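Local coordinates for protein beta-N-acetylhexosaminidase (Akkermansia muciniphila, PDB 6JEB) that hydrolyses terminal non-reducing N-acetylhexosamine residues from beta-N-acetylhexosaminides, including N-acetylglucosamine from N-glycans and chitobiose, at residues A[6-11]-A[118-123]; A[24-29]-A[47-52]; A[37-42]-A[82-87]. All coordinates share one frame; numbering follows the deposited sequence. Where two conformers were deposited one is given.

Contact 1 (A[6-11]-A[118-123]); sequences IIPEPS and YYKFNR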
ATOM      1  N   ILE A   6      16.246  -7.335 -14.770  1.00 13.91           N
ATOM      2  CA  ILE A   6      15.146  -6.397 -14.608  1.00 13.37           C
ATOM      3  C   ILE A   6      14.141  -7.002 -13.641  1.00 14.19           C
ATOM      4  O   ILE A   6      13.676  -8.134 -13.842  1.00 14.38           O
ATOM      5  CB  ILE A   6      14.474  -6.106 -15.962  1.00 12.72           C
ATOM      6  CG1 ILE A   6      15.476  -5.514 -16.962  1.00 14.15           C
ATOM      7  CG2 ILE A   6      13.253  -5.202 -15.767  1.00 13.65           C
ATOM      8  CD1 ILE A   6      15.067  -5.745 -18.406  1.00 15.36           C
ATOM      9  N   ILE A   7      13.804  -6.253 -12.596  1.00 12.86           N
ATOM     10  CA  ILE A   7      12.724  -6.601 -11.680  1.00 12.04           C
ATOM     11  C   ILE A   7      11.700  -5.477 -11.753  1.00 13.25           C
ATOM     12  O   ILE A   7      12.041  -4.316 -11.510  1.00 13.95           O
ATOM     13  CB  ILE A   7      13.201  -6.788 -10.228  1.00 13.04           C
ATOM     14  CG1 ILE A   7      14.260  -7.889 -10.147  1.00 14.12           C
ATOM     15  CG2 ILE A   7      12.003  -7.114  -9.319  1.00 14.99           C
ATOM     16  CD1 ILE A   7      15.001  -7.936  -8.805  1.00 15.56           C
ATOM     17  N   PRO A   8      10.429  -5.763 -12.053  1.00 11.76           N
ATOM     18  CA  PRO A   8       9.875  -7.103 -12.312  1.00 12.86           C
ATOM     19  C   PRO A   8      10.283  -7.700 -13.655  1.00 13.60           C
ATOM     20  O   PRO A   8      10.574  -6.974 -14.612  1.00 14.07           O
ATOM     21  CB  PRO A   8       8.359  -6.877 -12.274  1.00 14.61           C
ATOM     22  CG  PRO A   8       8.161  -5.413 -12.397  1.00 17.82           C
ATOM     23  CD  PRO A   8       9.400  -4.709 -12.010  1.00 12.65           C
ATOM     24  N   GLU A   9      10.304  -9.023 -13.712  1.00 12.86           N
ATOM     25  CA  GLU A   9      10.648  -9.712 -14.951  1.00 13.32           C
ATOM     26  C   GLU A   9       9.705  -9.272 -16.067  1.00 13.16           C
ATOM     27  O   GLU A   9       8.479  -9.322 -15.891  1.00 14.14           O
ATOM     28  CB  GLU A   9      10.533 -11.224 -14.762  1.00 14.06           C
ATOM     29  CG  GLU A   9      11.004 -12.039 -15.972  1.00 14.56           C
ATOM     30  CD  GLU A   9      12.493 -11.874 -16.255  1.00 16.72           C
ATOM     31  OE1 GLU A   9      13.246 -11.452 -15.348  1.00 16.99           O
ATOM     32  OE2 GLU A   9      12.916 -12.163 -17.397  1.00 18.85           O
ATOM     33  N   PRO A  10      10.225  -8.844 -17.219  1.00 13.11           N
ATOM     34  CA  PRO A  10       9.343  -8.459 -18.324  1.00 13.21           C
ATOM     35  C   PRO A  10       8.545  -9.641 -18.854  1.00 12.90           C
ATOM     36  O   PRO A  10       8.955 -10.807 -18.770  1.00 14.47           O
ATOM     37  CB  PRO A  10      10.319  -7.939 -19.388  1.00 12.71           C
ATOM     38  CG  PRO A  10      11.516  -7.475 -18.599  1.00 13.70           C
ATOM     39  CD  PRO A  10      11.630  -8.480 -17.476  1.00 14.04           C
ATOM     40  N   SER A  11       7.391  -9.325 -19.437  1.00 12.93           N
ATOM     41  CA  SER A  11       6.535 -10.385 -19.961  0.70 13.83           C
ATOM     42  C   SER A  11       7.176 -11.124 -21.131  1.00 13.04           C
ATOM     43  O   SER A  11       6.910 -12.312 -21.315  1.00 14.44           O
ATOM     44  CB  SER A  11       5.157  -9.839 -20.326  0.70 14.93           C
ATOM     45  OG  SER A  11       5.256  -8.715 -21.180  0.70 16.99           O
ATOM     46  N   TYR A 118      11.063   2.556  -8.859  1.00 12.00           N
ATOM     47  CA  TYR A 118      12.113   1.792  -9.522  1.00 12.02           C
ATOM     48  C   TYR A 118      11.647   0.382  -9.855  1.00 12.26           C
ATOM     49  O   TYR A 118      12.096  -0.195 -10.860  1.00 13.01           O
ATOM     50  CB  TYR A 118      13.334   1.756  -8.600  1.00 13.66           C
ATOM     51  CG  TYR A 118      14.612   1.209  -9.191  1.00 14.11           C
ATOM     52  CD1 TYR A 118      15.425   2.002  -9.992  1.00 14.10           C
ATOM     53  CD2 TYR A 118      15.042  -0.079  -8.891  1.00 13.39           C
ATOM     54  CE1 TYR A 118      16.619   1.518 -10.509  1.00 14.75           C
ATOM     55  CE2 TYR A 118      16.236  -0.574  -9.395  1.00 14.30           C
ATOM     56  CZ  TYR A 118      17.013   0.225 -10.215  1.00 13.68           C
ATOM     57  OH  TYR A 118      18.201  -0.255 -10.717  1.00 15.45           O
ATOM     58  N   TYR A 119      10.731  -0.169  -9.044  1.00 12.77           N
ATOM     59  CA  TYR A 119      10.172  -1.507  -9.219  1.00 12.02           C
ATOM     60  C   TYR A 119       8.765  -1.499  -9.826  1.00 11.71           C
ATOM     61  O   TYR A 119       8.071  -2.523  -9.781  1.00 11.94           O
ATOM     62  CB  TYR A 119      10.217  -2.270  -7.886  1.00 12.50           C
ATOM     63  CG  TYR A 119      11.650  -2.530  -7.491  1.00 12.18           C
ATOM     64  CD1 TYR A 119      12.397  -3.492  -8.162  1.00 12.94           C
ATOM     65  CD2 TYR A 119      12.276  -1.789  -6.485  1.00 12.72           C
ATOM     66  CE1 TYR A 119      13.715  -3.724  -7.846  1.00 13.45           C
ATOM     67  CE2 TYR A 119      13.610  -2.015  -6.162  1.00 12.92           C
ATOM     68  CZ  TYR A 119      14.324  -2.985  -6.850  1.00 14.50           C
ATOM     69  OH  TYR A 119      15.647  -3.208  -6.556  1.00 15.56           O
ATOM     70  N   LYS A 120       8.338  -0.372 -10.405  1.00 11.64           N
ATOM     71  CA  LYS A 120       7.075  -0.250 -11.136  1.00 11.18           C
ATOM     72  C   LYS A 120       5.835  -0.386 -10.254  1.00 11.57           C
ATOM     73  O   LYS A 120       4.755  -0.722 -10.754  1.00 12.26           O
ATOM     74  CB  LYS A 120       6.989  -1.182 -12.356  1.00 11.66           C
ATOM     75  CG  LYS A 120       8.083  -0.966 -13.383  1.00 12.55           C
ATOM     76  CD  LYS A 120       7.822  -1.811 -14.625  1.00 12.60           C
ATOM     77  CE  LYS A 120       8.900  -1.639 -15.695  1.00 13.29           C
ATOM     78  NZ  LYS A 120      10.151  -2.382 -15.357  1.00 12.84           N
ATOM     79  N   PHE A 121       5.930  -0.112  -8.950  1.00 11.48           N
ATOM     80  CA  PHE A 121       4.707   0.070  -8.181  1.00 10.70           C
ATOM     81  C   PHE A 121       3.970   1.292  -8.712  1.00 10.89           C
ATOM     82  O   PHE A 121       4.588   2.259  -9.160  1.00 12.00           O
ATOM     83  CB  PHE A 121       5.028   0.283  -6.698  1.00 11.53           C
ATOM     84  CG  PHE A 121       5.376  -0.986  -5.966  1.00 11.28           C
ATOM     85  CD1 PHE A 121       4.372  -1.795  -5.453  1.00 12.06           C
ATOM     86  CD2 PHE A 121       6.701  -1.372  -5.796  1.00 12.35           C
ATOM     87  CE1 PHE A 121       4.674  -2.970  -4.783  1.00 12.38           C
ATOM     88  CE2 PHE A 121       7.014  -2.552  -5.132  1.00 12.59           C
ATOM     89  CZ  PHE A 121       5.995  -3.350  -4.624  1.00 11.81           C
ATOM     90  N   ASN A 122       2.634   1.255  -8.668  1.00 10.79           N
ATOM     91  CA  ASN A 122       1.856   2.385  -9.164  1.00 11.05           C
ATOM     92  C   ASN A 122       0.812   2.888  -8.173  1.00 10.51           C
ATOM     93  O   ASN A 122       0.033   3.784  -8.523  1.00 12.51           O
ATOM     94  CB  ASN A 122       1.217   2.088 -10.532  1.00 11.74           C
ATOM     95  CG  ASN A 122       0.213   0.954 -10.478  1.00 12.71           C
ATOM     96  OD1 ASN A 122       0.056   0.300  -9.450  1.00 13.75           O
ATOM     97  ND2 ASN A 122      -0.471   0.716 -11.590  1.00 14.16           N
ATOM     98  N   ARG A 123       0.798   2.371  -6.945  1.00 11.75           N
ATOM     99  CA  ARG A 123      -0.152   2.819  -5.932  1.00 11.67           C
ATOM    100  C   ARG A 123       0.574   3.004  -4.612  1.00 11.48           C
ATOM    101  O   ARG A 123       1.261   2.087  -4.149  1.00 12.20           O
ATOM    102  CB  ARG A 123      -1.286   1.806  -5.741  1.00 11.94           C
ATOM    103  CG  ARG A 123      -2.105   1.524  -7.007  1.00 13.51           C
ATOM    104  CD  ARG A 123      -2.981   2.714  -7.389  1.00 15.30           C
ATOM    105  NE  ARG A 123      -3.823   2.426  -8.550  1.00 17.49           N
ATOM    106  CZ  ARG A 123      -3.470   2.657  -9.814  1.00 17.53           C
ATOM    107  NH1 ARG A 123      -2.286   3.186 -10.095  1.00 17.54           N
ATOM    108  NH2 ARG A 123      -4.307   2.362 -10.799  1.00 20.80           N
TER
HETATM  109  O   HOH W   1      11.399  -1.978 -12.877  1.00 14.90           O
HETATM  110  O   HOH W   2       9.335  -4.948 -15.924  1.00 14.55           O

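Contact 2 (A[24-29]-A[47-52]); sequences QLLSDQ and GAHLAS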
ATOM      1  N   GLN A  24      22.069   4.951 -24.891  1.00 20.54           N
ATOM      2  CA  GLN A  24      21.531   6.211 -25.376  1.00 20.77           C
ATOM      3  C   GLN A  24      20.196   5.967 -26.058  1.00 18.81           C
ATOM      4  O   GLN A  24      20.058   5.057 -26.875  1.00 19.33           O
ATOM      5  CB  GLN A  24      22.516   6.825 -26.376  1.00 24.56           C
ATOM      6  CG  GLN A  24      21.966   8.014 -27.143  1.00 28.92           C
ATOM      7  CD  GLN A  24      22.893   8.470 -28.263  1.00 37.02           C
ATOM      8  OE1 GLN A  24      24.105   8.257 -28.205  1.00 39.42           O
ATOM      9  NE2 GLN A  24      22.321   9.098 -29.291  1.00 39.30           N
ATOM     10  N   LEU A  25      19.208   6.772 -25.709  1.00 17.40           N
ATOM     11  CA  LEU A  25      17.873   6.601 -26.262  1.00 17.42           C
ATOM     12  C   LEU A  25      17.846   7.208 -27.664  1.00 17.26           C
ATOM     13  O   LEU A  25      17.974   8.427 -27.825  1.00 17.91           O
ATOM     14  CB  LEU A  25      16.865   7.250 -25.324  1.00 20.98           C
ATOM     15  CG  LEU A  25      15.404   6.869 -25.483  1.00 20.67           C
ATOM     16  CD1 LEU A  25      15.211   5.346 -25.469  1.00 16.88           C
ATOM     17  CD2 LEU A  25      14.563   7.548 -24.397  1.00 18.68           C
ATOM     18  N   LEU A  26      17.688   6.355 -28.683  1.00 15.80           N
ATOM     19  CA  LEU A  26      17.708   6.779 -30.080  1.00 16.96           C
ATOM     20  C   LEU A  26      16.331   7.158 -30.600  1.00 15.85           C
ATOM     21  O   LEU A  26      16.224   7.967 -31.535  1.00 17.64           O
ATOM     22  CB  LEU A  26      18.254   5.652 -30.961  1.00 18.33           C
ATOM     23  CG  LEU A  26      19.671   5.179 -30.648  1.00 21.11           C
ATOM     24  CD1 LEU A  26      20.024   3.969 -31.507  1.00 20.75           C
ATOM     25  CD2 LEU A  26      20.648   6.321 -30.879  1.00 25.60           C
ATOM     26  N   SER A  27      15.278   6.580 -30.031  1.00 15.76           N
ATOM     27  CA  SER A  27      13.921   6.894 -30.437  1.00 15.34           C
ATOM     28  C   SER A  27      13.005   6.669 -29.247  1.00 14.98           C
ATOM     29  O   SER A  27      13.304   5.867 -28.356  1.00 15.79           O
ATOM     30  CB  SER A  27      13.467   6.068 -31.646  1.00 18.17           C
ATOM     31  OG  SER A  27      13.426   4.695 -31.330  1.00 19.91           O
ATOM     32  N   ASP A  28      11.888   7.396 -29.243  1.00 13.87           N
ATOM     33  CA  ASP A  28      10.981   7.412 -28.098  1.00 14.52           C
ATOM     34  C   ASP A  28       9.634   7.788 -28.707  1.00 13.34           C
ATOM     35  O   ASP A  28       9.367   8.969 -28.937  1.00 15.77           O
ATOM     36  CB  ASP A  28      11.454   8.452 -27.093  1.00 14.60           C
ATOM     37  CG  ASP A  28      10.595   8.523 -25.838  1.00 16.13           C
ATOM     38  OD1 ASP A  28       9.552   7.838 -25.749  1.00 17.14           O
ATOM     39  OD2 ASP A  28      10.984   9.281 -24.921  1.00 17.16           O
ATOM     40  N   GLN A  29       8.816   6.779 -29.000  1.00 14.47           N
ATOM     41  CA  GLN A  29       7.639   6.950 -29.840  1.00 15.03           C
ATOM     42  C   GLN A  29       6.415   6.383 -29.147  1.00 14.23           C
ATOM     43  O   GLN A  29       6.494   5.351 -28.478  1.00 14.83           O
ATOM     44  CB  GLN A  29       7.810   6.190 -31.158  1.00 18.51           C
ATOM     45  CG  GLN A  29       8.958   6.681 -32.003  1.00 24.55           C
ATOM     46  CD  GLN A  29       9.071   5.915 -33.301  1.00 33.17           C
ATOM     47  OE1 GLN A  29       9.771   4.905 -33.380  1.00 37.78           O
ATOM     48  NE2 GLN A  29       8.367   6.381 -34.326  1.00 36.62           N
ATOM     49  N   GLY A  47      22.390   1.939 -29.434  1.00 18.98           N
ATOM     50  CA  GLY A  47      21.530   2.570 -28.464  1.00 18.64           C
ATOM     51  C   GLY A  47      20.177   1.891 -28.437  1.00 18.05           C
ATOM     52  O   GLY A  47      19.954   0.861 -29.078  1.00 19.05           O
ATOM     53  N   ALA A  48      19.260   2.486 -27.685  1.00 16.80           N
ATOM     54  CA  ALA A  48      17.987   1.865 -27.374  1.00 14.88           C
ATOM     55  C   ALA A  48      16.840   2.593 -28.059  1.00 14.43           C
ATOM     56  O   ALA A  48      16.887   3.807 -28.270  1.00 16.13           O
ATOM     57  CB  ALA A  48      17.755   1.867 -25.861  1.00 15.84           C
ATOM     58  N   HIS A  49      15.801   1.834 -28.393  1.00 13.42           N
ATOM     59  CA  HIS A  49      14.587   2.372 -28.991  1.00 13.18           C
ATOM     60  C   HIS A  49      13.413   2.036 -28.088  1.00 14.22           C
ATOM     61  O   HIS A  49      13.201   0.863 -27.758  1.00 14.46           O
ATOM     62  CB  HIS A  49      14.348   1.738 -30.359  1.00 14.28           C
ATOM     63  CG  HIS A  49      15.456   1.979 -31.328  1.00 16.12           C
ATOM     64  ND1 HIS A  49      15.520   3.109 -32.114  1.00 18.44           N
ATOM     65  CD2 HIS A  49      16.552   1.243 -31.637  1.00 19.16           C
ATOM     66  CE1 HIS A  49      16.601   3.053 -32.873  1.00 19.37           C
ATOM     67  NE2 HIS A  49      17.243   1.931 -32.603  1.00 20.04           N
ATOM     68  N   LEU A  50      12.653   3.055 -27.695  1.00 13.63           N
ATOM     69  CA  LEU A  50      11.491   2.872 -26.836  1.00 13.01           C
ATOM     70  C   LEU A  50      10.221   3.169 -27.621  1.00 12.81           C
ATOM     71  O   LEU A  50      10.101   4.230 -28.238  1.00 14.33           O
ATOM     72  CB  LEU A  50      11.581   3.777 -25.607  1.00 13.28           C
ATOM     73  CG  LEU A  50      10.407   3.667 -24.628  1.00 13.19           C
ATOM     74  CD1 LEU A  50      10.274   2.273 -24.041  1.00 14.72           C
ATOM     75  CD2 LEU A  50      10.576   4.688 -23.511  1.00 15.88           C
ATOM     76  N   ALA A  51       9.290   2.225 -27.613  1.00 13.49           N
ATOM     77  CA  ALA A  51       7.942   2.431 -28.121  1.00 13.07           C
ATOM     78  C   ALA A  51       6.986   2.165 -26.971  1.00 13.24           C
ATOM     79  O   ALA A  51       7.216   1.257 -26.171  1.00 14.18           O
ATOM     80  CB  ALA A  51       7.638   1.458 -29.265  1.00 14.97           C
ATOM     81  N   SER A  52       5.927   2.961 -26.864  1.00 12.21           N
ATOM     82  CA  SER A  52       4.977   2.761 -25.778  1.00 12.62           C
ATOM     83  C   SER A  52       3.577   3.078 -26.272  1.00 12.73           C
ATOM     84  O   SER A  52       3.397   3.824 -27.235  1.00 15.25           O
ATOM     85  CB  SER A  52       5.345   3.606 -24.552  1.00 16.57           C
ATOM     86  OG  SER A  52       5.411   4.974 -24.897  1.00 19.72           O
TER
HETATM   87  O   HOH W   3      10.962   3.754 -30.928  1.00 20.96           O
HETATM   88  O   HOH W   4       7.844   5.681 -25.926  1.00 17.34           O

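Contact 3 (A[37-42]-A[82-87]); sequences DAYRLT and GVITDK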
ATOM      1  N   ASP A  37      -0.565   0.868 -21.179  1.00 13.94           N
ATOM      2  CA  ASP A  37       0.315   0.476 -20.084  1.00 12.95           C
ATOM      3  C   ASP A  37       1.489  -0.379 -20.548  1.00 12.45           C
ATOM      4  O   ASP A  37       2.209  -0.935 -19.708  1.00 13.99           O
ATOM      5  CB  ASP A  37      -0.479  -0.275 -19.002  1.00 14.24           C
ATOM      6  CG  ASP A  37      -1.161  -1.537 -19.538  1.00 15.07           C
ATOM      7  OD1 ASP A  37      -1.437  -1.613 -20.746  1.00 18.00           O
ATOM      8  OD2 ASP A  37      -1.441  -2.456 -18.748  1.00 16.22           O
ATOM      9  N   ALA A  38       1.721  -0.476 -21.856  1.00 12.70           N
ATOM     10  CA  ALA A  38       2.687  -1.406 -22.422  1.00 12.48           C
ATOM     11  C   ALA A  38       3.816  -0.652 -23.119  1.00 13.48           C
ATOM     12  O   ALA A  38       3.656   0.492 -23.561  1.00 13.38           O
ATOM     13  CB  ALA A  38       2.000  -2.347 -23.416  1.00 13.99           C
ATOM     14  N   TYR A  39       4.973  -1.304 -23.221  1.00 11.96           N
ATOM     15  CA  TYR A  39       6.095  -0.730 -23.955  1.00 12.33           C
ATOM     16  C   TYR A  39       6.858  -1.840 -24.670  1.00 12.39           C
ATOM     17  O   TYR A  39       6.743  -3.027 -24.338  1.00 12.77           O
ATOM     18  CB  TYR A  39       7.043   0.108 -23.050  1.00 12.40           C
ATOM     19  CG  TYR A  39       7.815  -0.748 -22.075  1.00 11.30           C
ATOM     20  CD1 TYR A  39       9.041  -1.308 -22.432  1.00 12.93           C
ATOM     21  CD2 TYR A  39       7.308  -1.029 -20.808  1.00 12.38           C
ATOM     22  CE1 TYR A  39       9.737  -2.122 -21.567  1.00 13.09           C
ATOM     23  CE2 TYR A  39       8.001  -1.833 -19.927  1.00 12.48           C
ATOM     24  CZ  TYR A  39       9.215  -2.389 -20.318  1.00 12.22           C
ATOM     25  OH  TYR A  39       9.906  -3.220 -19.471  1.00 13.01           O
ATOM     26  N   ARG A  40       7.643  -1.430 -25.663  1.00 11.89           N
ATOM     27  CA  ARG A  40       8.613  -2.288 -26.325  1.00 12.13           C
ATOM     28  C   ARG A  40       9.939  -1.545 -26.327  1.00 12.10           C
ATOM     29  O   ARG A  40      10.029  -0.426 -26.843  1.00 13.66           O
ATOM     30  CB  ARG A  40       8.181  -2.603 -27.756  1.00 13.91           C
ATOM     31  CG  ARG A  40       9.127  -3.555 -28.483  1.00 16.17           C
ATOM     32  CD  ARG A  40       8.779  -3.677 -29.976  1.00 22.95           C
ATOM     33  NE  ARG A  40       7.353  -3.922 -30.188  1.00 31.42           N
ATOM     34  CZ  ARG A  40       6.503  -3.052 -30.731  1.00 35.48           C
ATOM     35  NH1 ARG A  40       6.928  -1.864 -31.155  1.00 35.30           N
ATOM     36  NH2 ARG A  40       5.223  -3.378 -30.861  1.00 36.53           N
ATOM     37  N   LEU A  41      10.959  -2.147 -25.728  1.00 12.88           N
ATOM     38  CA  LEU A  41      12.273  -1.527 -25.617  1.00 12.36           C
ATOM     39  C   LEU A  41      13.263  -2.409 -26.352  1.00 13.55           C
ATOM     40  O   LEU A  41      13.424  -3.583 -26.005  1.00 14.39           O
ATOM     41  CB  LEU A  41      12.663  -1.369 -24.149  1.00 12.66           C
ATOM     42  CG  LEU A  41      14.015  -0.712 -23.870  1.00 14.02           C
ATOM     43  CD1 LEU A  41      14.051   0.729 -24.368  1.00 16.27           C
ATOM     44  CD2 LEU A  41      14.311  -0.763 -22.383  1.00 16.29           C
ATOM     45  N   THR A  42      13.908  -1.856 -27.375  1.00 14.23           N
ATOM     46  CA  THR A  42      14.861  -2.597 -28.193  1.00 14.60           C
ATOM     47  C   THR A  42      16.260  -2.068 -27.914  1.00 14.10           C
ATOM     48  O   THR A  42      16.521  -0.868 -28.065  1.00 15.44           O
ATOM     49  CB  THR A  42      14.509  -2.474 -29.676  1.00 14.69           C
ATOM     50  OG1 THR A  42      13.167  -2.942 -29.872  1.00 15.79           O
ATOM     51  CG2 THR A  42      15.465  -3.312 -30.531  1.00 15.99           C
ATOM     52  N   GLY A  82      18.701  -6.995 -27.536  1.00 16.51           N
ATOM     53  CA  GLY A  82      17.466  -7.747 -27.451  1.00 16.37           C
ATOM     54  C   GLY A  82      16.256  -6.846 -27.560  1.00 14.55           C
ATOM     55  O   GLY A  82      16.365  -5.629 -27.751  1.00 15.91           O
ATOM     56  N   VAL A  83      15.089  -7.480 -27.442  1.00 14.46           N
ATOM     57  CA  VAL A  83      13.801  -6.796 -27.476  1.00 13.66           C
ATOM     58  C   VAL A  83      13.016  -7.194 -26.238  1.00 13.81           C
ATOM     59  O   VAL A  83      12.844  -8.387 -25.962  1.00 15.28           O
ATOM     60  CB  VAL A  83      12.997  -7.153 -28.742  1.00 14.49           C
ATOM     61  CG1 VAL A  83      11.703  -6.351 -28.799  1.00 15.71           C
ATOM     62  CG2 VAL A  83      13.822  -6.907 -29.982  1.00 17.40           C
ATOM     63  N   ILE A  84      12.537  -6.198 -25.504  1.00 12.16           N
ATOM     64  CA  ILE A  84      11.714  -6.388 -24.319  1.00 12.48           C
ATOM     65  C   ILE A  84      10.324  -5.878 -24.666  1.00 13.25           C
ATOM     66  O   ILE A  84      10.164  -4.713 -25.044  1.00 14.10           O
ATOM     67  CB  ILE A  84      12.286  -5.604 -23.127  1.00 14.16           C
ATOM     68  CG1 ILE A  84      13.701  -6.087 -22.781  1.00 15.75           C
ATOM     69  CG2 ILE A  84      11.348  -5.706 -21.927  1.00 14.50           C
ATOM     70  CD1 ILE A  84      14.505  -5.067 -21.980  1.00 16.88           C
ATOM     71  N   THR A  85       9.315  -6.739 -24.550  1.00 13.11           N
ATOM     72  CA  THR A  85       7.929  -6.338 -24.766  1.00 13.23           C
ATOM     73  C   THR A  85       7.189  -6.626 -23.472  1.00 11.71           C
ATOM     74  O   THR A  85       7.187  -7.769 -23.005  1.00 13.90           O
ATOM     75  CB  THR A  85       7.309  -7.126 -25.922  1.00 13.04           C
ATOM     76  OG1 THR A  85       8.179  -7.063 -27.057  1.00 15.87           O
ATOM     77  CG2 THR A  85       5.946  -6.543 -26.296  1.00 15.28           C
ATOM     78  N   ASP A  86       6.577  -5.600 -22.882  1.00 12.06           N
ATOM     79  CA  ASP A  86       6.237  -5.697 -21.473  1.00 11.78           C
ATOM     80  C   ASP A  86       4.934  -4.972 -21.173  1.00 12.92           C
ATOM     81  O   ASP A  86       4.668  -3.893 -21.715  1.00 13.65           O
ATOM     82  CB  ASP A  86       7.378  -5.072 -20.665  1.00 12.50           C
ATOM     83  CG  ASP A  86       7.481  -5.609 -19.254  1.00 11.63           C
ATOM     84  OD1 ASP A  86       6.771  -6.579 -18.900  1.00 13.31           O
ATOM     85  OD2 ASP A  86       8.299  -5.039 -18.498  1.00 13.42           O
ATOM     86  N   LYS A  87       4.139  -5.565 -20.280  1.00 13.20           N
ATOM     87  CA  LYS A  87       2.848  -5.041 -19.859  1.00 13.14           C
ATOM     88  C   LYS A  87       2.523  -5.747 -18.555  1.00 14.28           C
ATOM     89  O   LYS A  87       2.819  -6.945 -18.433  1.00 15.23           O
ATOM     90  CB  LYS A  87       1.779  -5.368 -20.919  1.00 16.16           C
ATOM     91  CG  LYS A  87       0.393  -4.785 -20.658  1.00 21.66           C
ATOM     92  CD  LYS A  87      -0.627  -5.272 -21.688  1.00 21.62           C
ATOM     93  CE  LYS A  87      -1.998  -4.663 -21.437  1.00 20.15           C
ATOM     94  NZ  LYS A  87      -2.413  -4.804 -19.992  1.00 26.76           N
TER
HETATM   95  O   HOH W   5       7.281  -6.922 -29.614  1.00 31.25           O

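Contact 1 (A[6-11]-A[118-123])
Y119 meets I7 and P8 where the loop ahead of strand 12-16 passes the end of helix 106-118, at a seam between two domains; no direct hydrogen bond joins 6-11 to 118-123, but waters do. I7 comes to the rim of the phenol ring: its CB lies in the ring plane at the edge, and CG2 reaches Y119 CD1 at 3.8 Å. I7 O approaches the same corner of the ring obliquely, 3.5 Å from Y119 CD1. Over one face of Y119 stands the edge of the Y118 ring, while the hydroxyl of Y119 bonds to H444. P8, which follows a cis peptide bond, presses the CD edge of its ring against the backbone of the other segment, with P8 CD 3.4 Å from Y119 O. Polar bridging is left to K120. Its positive phi (67°) marks it as the C-prime residue of the Schellman motif that ends the helix, and from this turn the side chain heads toward the loop, its last torsion bent (77°) at the ammonium end. One water accepts from K120 NZ at 2.8 Å and donates to both I7 O and Y118 O; a second accepts from K120 NZ and donates to P8 O at 2.7 Å. T64 of helix 55-73 also bonds to the ammonium. Apolar contacts of I7 and P8 with Y119 thus stand beside a buried ammonium whose two waters carry its bonds on to three backbone carbonyls, which probably offsets the cost of burying the charge.

Contact 2 (A[24-29]-A[47-52])
Two parallel strands, 25-29 and 47-52, pair here at the outer edge of the mixed sheet in the N-terminal domain, their axes 4.5 Å apart and 12° from parallel. The regular exchange of backbone bonds begins with A48 N to Q24 O and L26 N to A48 O, the latter a short 2.7 Å, and resumes with L50 N to S27 O, Q29 N to L50 O and S52 N to Q29 O. Between L25 and S27 the register slips by one residue, a beta bulge. L26 sits at this irregularity and leans across the other strand, its CD1 3.7 Å from G47 CA and 3.6 Å from H49 NE2. A CB on G47 would run into Q24 O and L26 CG. Beside it, H49 ND1 donates to S27 OG at 2.7 Å, the hydroxyl lying almost in the imidazole plane. With chi1 at 64°, S27 OG stands between its own backbone N and carbonyl carbon, where it can also give its proton to a water that in turn donates to L50 O and Q29 OE1. The residues L25, A48, D28 and L50 share the opposite face, where L25 CD1 packs on L50 CB at 4.0 Å and helix 55-73 lies against both leucines. There a water donates to D28 OD1 and Q29 O and accepts from S52 OG, while D28 OD2 forms a salt bridge with R58 of that helix. The arrangement is a bulged parallel edge strand, at the margin of the mixed sheet that packs on helix 55-73 in the N-terminal domain of this family 20 glycoside hydrolase.

Contact 3 (A[37-42]-A[82-87])
An antiparallel strand pair in the N-terminal alpha/beta domain joins residues 39-42 to 82-86, the strand directions 169° apart. Y39 with D86 and L41 with I84 are its hydrogen-bonded pairs, each giving two backbone bonds; those between L41 and I84 are 2.8 Å long, N to O in both directions. R40 with T85 and T42 with V83 are the non-hydrogen-bonded pairs.

Y39 carries the side-chain chemistry. Its chi1 of 69° swings the ring between the backbone N and carbonyl carbon and lays it alongside D86, whose CB rests over one ring face, 3.3 Å from Y39 CZ. Ring and carboxylate planes stand 74° apart. Y39 OH is hydrogen-bonded to T64 OG1 of helix 55-73, and its 2.6 Å approach to D86 OD2 counts only as a weak bond. I84 CG2 meets the same ring obliquely, 3.9 Å from Y39 CE1. A leucine in place of Y39 would probably leave T64 OG1 and D86 OD2 without this hydroxyl partner and open a gap over D86 CB and I84 CG2.

At the end of the pair, D37 OD2 accepts from K87 NZ at 2.8 Å through its syn lone pair, a salt bridge that links D37, just before strand 39-44, to K87, just after strand 79-86. On the face of R40 and V83, R40 CG packs on V83 CG1 at 3.8 Å, and a water links R40 NE to T85 OG1.

On the face of Y39, L41, I84 and D86, helix 55-73 covers Y39 and L41 with Y60, T64 and L68, and D86 OD1 accepts from W426 NE1 of the catalytic domain. T42 and V83, on the opposite face, touch R16. Strands 47-52 and 12-16 continue the sheet beyond 37-42 and 82-87 respectively.

How the contacts relate
Contacts 2 and 3, with centres 11 Å apart, are two pairings in one sheet, joined by the intervening pairing of strands 47-52 and 39-44: A51 O accepts from R40 N at 2.8 Å, and H49 N bonds to T42 O. Contact 1 sits beside contact 3, where the sheet domain meets the catalytic domain; their centres are 12 Å apart, and S11 meets strand 82-86 through S11 N to D86 OD1 at 2.9 Å and S11 OG to T85 O. Contacts 1 and 2 do not touch, their nearest atoms being about 9 Å apart. None of the three reaches the substrate pocket: the Y119 side chain of contact 1 is about 11 Å from that of substrate-binding L353, and contacts 2 and 3 lie away from the known sites.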